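Local coordinates for protein endoglucanase (Ruminococcus champanellensis, PDB 6WQV) that hydrolyses beta-glucan chains as a broad-specificity endoglucanase of glycoside hydrolase family 5, probably acting on xylan as well as cellulose, at residues Pro77-Asp82 and His119-Trp124; Ala35-Trp40 and Glu50-Cys55. One frame throughout, in Å; residues are numbered along the deposited sequence.

Overall arrangement
Both contacts sit at the C-terminal end of the eight-stranded barrel, on the side where the glycan binds. Contact 1 is the deeper one, largely buried. It joins the loops that follow strands 73-76 and 113-117. Contact 2 is partly buried and lies farther from the centre of the chain. It joins the loop after strand 26-29 to the turn behind helix 46-50. Contact 1 is held by hydrogen bonds to a carboxylate and a hydroxyl; contact 2 rests on apolar and ring-face packing with a water beside it. Their centres are 11 Å apart, and D82 of 77-82 bonds T37 and T38 of 35-40. Each brings residues to the glycan pocket, H119 and H120 in contact 1 and W53 in contact 2.

Contact 1 (Pro77-Asp82 and His119-Trp124); sequences PVSWID and HHENDW. With GLC (alpha-D-glucopyranose), chain E; BGC (beta-D-glucopyranose), chain B.
E121 reaches across to the backbone of W80 and ties together two loops of a TIM barrel, those leaving strands 73-76 and 113-117. Its side chain bends at chi2 (-62°), which brings the carboxylate to the other loop. From CB and CG the chain leads to CD, which lies near the amide nitrogens of both W80 and I81. OE2 accepts the N-H of W80 on its syn side, with N to OE2 at 2.6 Å. The N-H of I81 adds a weak bond to the same oxygen. OE1 takes the indole N-H of W124, in its own loop, on its anti side, with NE1 to OE1 at 2.8 Å, while lying against CB of I81. The carboxylate is thus gripped from both loops, which should fix its rotation.

I81 covers the outer part. Its CD1 packs on CB of D123 and meets the ring of W124 at the edge, 3.9 Å from CD1 of that ring. Nearer the barrel, OG of S79 accepts the backbone N-H of H120 at 2.9 Å from N. The same hydroxyl is also bonded to the carbonyl of D34. P77 lays its CB over one face of the H119 imidazole, a CH-pi contact 3.6 Å from the ring centroid. N117 bonds ND1 of that ring. H119 and H120 belong to the glycan pocket. NE2 of H119 and O3 of the alpha-glucose lie 3.0 Å apart in a nearly straight hydrogen bond (171°), close to the imidazole plane.

Contact 2 (Ala35-Trp40 and Glu50-Cys55); sequences ATTTSW and ETAWGC. With BGC (beta-D-glucopyranose), chain C.
The indole of W53 lies between protein on one face and sugar on the other. A35 and T36 cover one face. CA of A35 sits over the six-membered ring in a CH-pi contact, 3.6 Å from the centroid and 11° off the normal. CB of A35 reaches toward the fusion of the two rings, 3.6 Å from CD2. The backbone N of T36 lies over the same face, toward the rim. T36 crosses the indole obliquely, and its OG1 comes within 3.5 Å of CZ2. With chi1 at -73°, CG of W53 stands anti to its carbonyl carbon, and chi2 near zero sets the indole facing this backbone. A52 adds a small apolar patch, its CB touching CB of A35 and CG2 of T37.

The opposite indole face carries a beta-glucose. C5 of this sugar lies 3.6 Å from CG, and C6 is near CB. O4 is over the same face, close to CD1. This is the aromatic platform familiar from glycoside hydrolase clefts, here in the long connection that follows strand 26-29 of the TIM barrel. W53 is one of the residues seen to line the glycan pocket.

A water lies beside NE1 of W53. It donates to O of T36 at 2.8 Å and accepts from NE1 of W40, in the plane of the W40 ring. Its bond from NE1 of W53 is weak. The cover of A35 and T36 should limit tilting of the indole, and sugar binding on the other face should rest mainly on stacking and dispersion.

Contact 1 (Pro77-Asp82 and His119-Trp124)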
loop_
_atom_site.group_PDB
_atom_site.type_symbol
_atom_site.label_atom_id
_atom_site.label_comp_id
_atom_site.label_asym_id
_atom_site.label_seq_id
_atom_site.Cartn_x
_atom_site.Cartn_y
_atom_site.Cartn_z
ATOM N N PRO A 77 3.122 4.951 -2.149
ATOM C CA PRO A 77 3.261 5.108 -0.693
ATOM C C PRO A 77 3.925 6.437 -0.381
ATOM O O PRO A 77 4.938 6.798 -0.988
ATOM C CB PRO A 77 4.145 3.928 -0.287
ATOM C CG PRO A 77 4.966 3.629 -1.508
ATOM C CD PRO A 77 4.068 3.954 -2.688
ATOM N N VAL A 78 3.356 7.176 0.563
ATOM C CA VAL A 78 3.871 8.483 0.929
ATOM C C VAL A 78 4.005 8.565 2.435
ATOM O O VAL A 78 3.027 8.356 3.165
ATOM C CB VAL A 78 2.976 9.627 0.428
ATOM C CG1 VAL A 78 3.556 10.972 0.864
ATOM C CG2 VAL A 78 2.791 9.562 -1.075
ATOM N N SER A 79 5.196 8.897 2.907
ATOM C CA SER A 79 5.410 9.217 4.311
ATOM C C SER A 79 5.353 10.727 4.460
ATOM O O SER A 79 6.114 11.453 3.813
ATOM C CB SER A 79 6.730 8.647 4.813
ATOM O OG SER A 79 6.673 7.231 4.796
ATOM N N TRP A 80 4.415 11.195 5.278
ATOM C CA TRP A 80 4.177 12.619 5.467
ATOM C C TRP A 80 4.856 13.183 6.704
ATOM O O TRP A 80 4.987 14.405 6.815
ATOM C CB TRP A 80 2.664 12.862 5.549
ATOM C CG TRP A 80 1.909 12.338 4.348
ATOM C CD1 TRP A 80 1.469 11.059 4.146
ATOM C CD2 TRP A 80 1.514 13.087 3.183
ATOM N NE1 TRP A 80 0.817 10.968 2.935
ATOM C CE2 TRP A 80 0.836 12.193 2.327
ATOM C CE3 TRP A 80 1.669 14.420 2.784
ATOM C CZ2 TRP A 80 0.320 12.590 1.091
ATOM C CZ3 TRP A 80 1.145 14.813 1.558
ATOM C CH2 TRP A 80 0.473 13.903 0.732
ATOM N N ILE A 81 5.334 12.320 7.603
ATOM C CA ILE A 81 5.804 12.759 8.916
ATOM C C ILE A 81 6.881 13.839 8.812
ATOM O O ILE A 81 6.847 14.837 9.538
ATOM C CB ILE A 81 6.263 11.551 9.752
ATOM C CG1 ILE A 81 6.701 11.988 11.146
ATOM C CG2 ILE A 81 7.396 10.800 9.057
ATOM C CD1 ILE A 81 7.069 10.831 12.059
ATOM N N ASP A 82 7.867 13.653 7.931
ATOM C CA ASP A 82 8.957 14.624 7.865
ATOM C C ASP A 82 8.569 15.901 7.128
ATOM O O ASP A 82 9.419 16.791 6.968
ATOM C CB ASP A 82 10.201 14.020 7.212
ATOM C CG ASP A 82 10.688 12.786 7.924
ATOM O OD1 ASP A 82 10.716 12.773 9.177
ATOM O OD2 ASP A 82 11.045 11.820 7.217
ATOM N N HIS A 119 2.139 6.386 4.993
ATOM C CA HIS A 119 2.963 5.185 5.007
ATOM C C HIS A 119 3.711 5.061 6.325
ATOM O O HIS A 119 3.153 4.539 7.301
ATOM C CB HIS A 119 3.831 5.104 3.742
ATOM C CG HIS A 119 4.268 3.714 3.400
ATOM N ND1 HIS A 119 3.459 2.828 2.716
ATOM C CD2 HIS A 119 5.423 3.054 3.650
ATOM C CE1 HIS A 119 4.103 1.688 2.556
ATOM N NE2 HIS A 119 5.297 1.800 3.112
ATOM N N HIS A 120 4.979 5.461 6.400
ATOM C CA HIS A 120 5.768 5.242 7.612
ATOM C C HIS A 120 5.517 6.362 8.626
ATOM O O HIS A 120 6.368 7.216 8.892
ATOM C CB HIS A 120 7.251 5.141 7.287
ATOM C CG HIS A 120 7.631 3.946 6.472
ATOM N ND1 HIS A 120 7.201 2.671 6.765
ATOM C CD2 HIS A 120 8.447 3.829 5.393
ATOM C CE1 HIS A 120 7.716 1.820 5.896
ATOM N NE2 HIS A 120 8.479 2.499 5.052
ATOM N N GLU A 121 4.328 6.317 9.230
ATOM C CA GLU A 121 3.881 7.301 10.206
ATOM C C GLU A 121 3.962 6.779 11.634
ATOM O O GLU A 121 3.479 7.440 12.556
ATOM C CB GLU A 121 2.433 7.698 9.914
ATOM C CG GLU A 121 2.206 8.246 8.509
ATOM C CD GLU A 121 2.985 9.525 8.217
ATOM O OE1 GLU A 121 2.953 10.498 8.992
ATOM O OE2 GLU A 121 3.641 9.566 7.159
ATOM N N ASN A 122 4.564 5.611 11.845
ATOM C CA ASN A 122 4.446 4.927 13.126
ATOM C C ASN A 122 5.094 5.671 14.289
ATOM O O ASN A 122 4.826 5.310 15.442
ATOM C CB ASN A 122 5.030 3.521 12.985
ATOM C CG ASN A 122 4.604 2.840 11.692
ATOM O OD1 ASN A 122 5.397 2.699 10.760
ATOM N ND2 ASN A 122 3.349 2.416 11.630
ATOM N N ASP A 123 5.915 6.698 14.042
ATOM C CA ASP A 123 6.478 7.439 15.168
ATOM C C ASP A 123 5.373 8.132 15.952
ATOM O O ASP A 123 5.492 8.302 17.169
ATOM C CB ASP A 123 7.520 8.465 14.730
ATOM C CG ASP A 123 8.889 7.850 14.501
ATOM O OD1 ASP A 123 9.035 6.622 14.684
ATOM O OD2 ASP A 123 9.822 8.597 14.130
ATOM N N TRP A 124 4.292 8.540 15.273
ATOM C CA TRP A 124 3.134 9.122 15.949
ATOM C C TRP A 124 1.867 8.279 15.864
ATOM O O TRP A 124 1.014 8.400 16.743
ATOM C CB TRP A 124 2.813 10.524 15.401
ATOM C CG TRP A 124 2.424 10.549 13.949
ATOM C CD1 TRP A 124 3.267 10.704 12.891
ATOM C CD2 TRP A 124 1.101 10.428 13.388
ATOM N NE1 TRP A 124 2.564 10.677 11.717
ATOM C CE2 TRP A 124 1.232 10.509 11.991
ATOM C CE3 TRP A 124 -0.177 10.249 13.936
ATOM C CZ2 TRP A 124 0.141 10.424 11.126
ATOM C CZ3 TRP A 124 -1.262 10.167 13.075
ATOM C CH2 TRP A 124 -1.095 10.257 11.688
HETATM C C1 GLC E . 5.710 -3.531 4.464
HETATM C C2 GLC E . 5.998 -2.065 4.204
HETATM C C3 GLC E . 7.041 -1.688 3.242
HETATM C C4 GLC E . 8.273 -2.540 3.430
HETATM C C5 GLC E . 7.853 -3.969 3.178
HETATM C C6 GLC E . 8.999 -4.964 3.102
HETATM O O1 GLC E . 4.736 -4.117 3.705
HETATM O O2 GLC E . 4.717 -1.429 3.909
HETATM O O3 GLC E . 7.366 -0.269 3.493
HETATM O O4 GLC E . 9.290 -2.101 2.524
HETATM O O5 GLC E . 6.952 -4.400 4.274
HETATM O O6 GLC E . 9.666 -5.049 4.285
HETATM C C2 BGC B . 11.618 -1.944 2.140
HETATM C C3 BGC B . 12.939 -1.753 2.813
HETATM C C4 BGC B . 12.937 -0.582 3.762
HETATM C C5 BGC B . 11.815 -0.693 4.771
HETATM C C6 BGC B . 11.627 0.496 5.658
HETATM C C1 BGC B . 10.487 -2.063 3.154
HETATM O O2 BGC B . 11.639 -3.129 1.307
HETATM O O3 BGC B . 13.966 -1.555 1.779
HETATM O O4 BGC B . 14.183 -0.576 4.554
HETATM O O5 BGC B . 10.523 -0.872 4.051
HETATM O O6 BGC B . 10.680 0.186 6.686
#

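Contact 2 (Ala35-Trp40 and Glu50-Cys55)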
loop_
_atom_site.group_PDB
_atom_site.type_symbol
_atom_site.label_atom_id
_atom_site.label_comp_id
_atom_site.label_asym_id
_atom_site.label_seq_id
_atom_site.Cartn_x
_atom_site.Cartn_y
_atom_site.Cartn_z
ATOM N N ALA A 35 10.180 7.260 1.863
ATOM C CA ALA A 35 11.436 7.302 2.594
ATOM C C ALA A 35 11.370 8.333 3.711
ATOM O O ALA A 35 10.874 9.450 3.525
ATOM C CB ALA A 35 12.584 7.632 1.638
ATOM N N THR A 36 11.866 7.952 4.886
ATOM C CA THR A 36 11.935 8.840 6.036
ATOM C C THR A 36 13.384 9.163 6.376
ATOM O O THR A 36 14.303 8.395 6.071
ATOM C CB THR A 36 11.253 8.226 7.268
ATOM O OG1 THR A 36 11.865 6.969 7.593
ATOM C CG2 THR A 36 9.766 8.015 7.028
ATOM N N THR A 37 13.577 10.323 7.018
ATOM C CA THR A 37 14.880 10.802 7.471
ATOM C C THR A 37 14.793 11.270 8.918
ATOM O O THR A 37 15.678 11.989 9.395
ATOM C CB THR A 37 15.368 11.954 6.595
ATOM O OG1 THR A 37 14.470 13.065 6.720
ATOM C CG2 THR A 37 15.403 11.527 5.138
ATOM N N THR A 38 13.734 10.857 9.617
ATOM C CA THR A 38 13.359 11.469 10.885
ATOM C C THR A 38 14.485 11.446 11.907
ATOM O O THR A 38 14.609 12.378 12.711
ATOM C CB THR A 38 12.144 10.718 11.433
ATOM O OG1 THR A 38 11.231 10.429 10.362
ATOM C CG2 THR A 38 11.453 11.537 12.501
ATOM N N SER A 39 15.305 10.404 11.901
ATOM C CA SER A 39 16.284 10.214 12.962
ATOM C C SER A 39 17.583 10.977 12.742
ATOM O O SER A 39 18.464 10.906 13.606
ATOM C CB SER A 39 16.602 8.724 13.098
ATOM O OG SER A 39 17.253 8.254 11.927
ATOM N N TRP A 40 17.738 11.698 11.629
ATOM C CA TRP A 40 18.984 12.414 11.387
ATOM C C TRP A 40 18.797 13.726 10.628
ATOM O O TRP A 40 19.691 14.580 10.642
ATOM C CB TRP A 40 19.977 11.518 10.635
ATOM C CG TRP A 40 19.496 11.134 9.276
ATOM C CD1 TRP A 40 18.624 10.134 8.970
ATOM C CD2 TRP A 40 19.847 11.753 8.036
ATOM N NE1 TRP A 40 18.408 10.090 7.617
ATOM C CE2 TRP A 40 19.152 11.074 7.019
ATOM C CE3 TRP A 40 20.687 12.814 7.688
ATOM C CZ2 TRP A 40 19.266 11.419 5.679
ATOM C CZ3 TRP A 40 20.800 13.157 6.355
ATOM C CH2 TRP A 40 20.094 12.460 5.366
ATOM N N GLU A 50 12.850 12.088 -1.305
ATOM C CA GLU A 50 12.553 11.147 -2.375
ATOM C C GLU A 50 13.767 10.306 -2.745
ATOM O O GLU A 50 13.612 9.147 -3.153
ATOM C CB GLU A 50 12.019 11.907 -3.593
ATOM C CG GLU A 50 11.607 11.012 -4.761
ATOM C CD GLU A 50 10.780 11.723 -5.830
ATOM O OE1 GLU A 50 10.419 12.912 -5.650
ATOM O OE2 GLU A 50 10.481 11.077 -6.863
ATOM N N THR A 51 14.974 10.854 -2.598
ATOM C CA THR A 51 16.207 10.178 -2.980
ATOM C C THR A 51 16.962 9.603 -1.785
ATOM O O THR A 51 18.107 9.167 -1.936
ATOM C CB THR A 51 17.115 11.132 -3.767
ATOM O OG1 THR A 51 17.522 12.235 -2.942
ATOM C CG2 THR A 51 16.394 11.673 -4.995
ATOM N N ALA A 52 16.336 9.561 -0.610
ATOM C CA ALA A 52 17.058 9.183 0.594
ATOM C C ALA A 52 17.368 7.693 0.661
ATOM O O ALA A 52 18.324 7.308 1.344
ATOM C CB ALA A 52 16.261 9.607 1.827
ATOM N N TRP A 53 16.600 6.856 -0.021
ATOM C CA TRP A 53 16.698 5.409 0.118
ATOM C C TRP A 53 16.978 4.724 -1.220
ATOM O O TRP A 53 16.349 3.721 -1.570
ATOM C CB TRP A 53 15.427 4.826 0.737
ATOM C CG TRP A 53 15.215 5.066 2.207
ATOM C CD1 TRP A 53 16.052 5.691 3.083
ATOM C CD2 TRP A 53 14.067 4.662 2.963
ATOM N NE1 TRP A 53 15.491 5.703 4.340
ATOM C CE2 TRP A 53 14.275 5.075 4.292
ATOM C CE3 TRP A 53 12.884 3.985 2.644
ATOM C CZ2 TRP A 53 13.340 4.836 5.305
ATOM C CZ3 TRP A 53 11.954 3.753 3.647
ATOM C CH2 TRP A 53 12.192 4.175 4.964
ATOM N N GLY A 54 17.910 5.263 -1.995
ATOM C CA GLY A 54 18.429 4.549 -3.151
ATOM C C GLY A 54 17.600 4.639 -4.408
ATOM O O GLY A 54 17.810 3.842 -5.332
ATOM N N CYS A 55 16.672 5.581 -4.479
ATOM C CA CYS A 55 15.902 5.763 -5.687
ATOM C C CYS A 55 16.199 7.119 -6.309
ATOM O O CYS A 55 16.472 8.088 -5.588
ATOM C CB CYS A 55 14.410 5.653 -5.366
ATOM S SG CYS A 55 13.943 3.979 -4.856
HETATM C C2 BGC C . 15.769 0.764 5.695
HETATM C C3 BGC C . 16.652 1.948 5.606
HETATM C C4 BGC C . 17.450 1.980 4.310
HETATM C C5 BGC C . 16.504 1.857 3.110
HETATM C C6 BGC C . 17.289 1.779 1.807
HETATM C C1 BGC C . 14.855 0.631 4.490
HETATM O O2 BGC C . 14.931 0.839 6.857
HETATM O O3 BGC C . 17.580 1.917 6.720
HETATM O O4 BGC C . 18.162 3.206 4.217
HETATM O O5 BGC C . 15.680 0.652 3.213
HETATM O O6 BGC C . 17.937 0.547 1.745
HETATM O O HOH W 1 17.093 8.138 5.944
#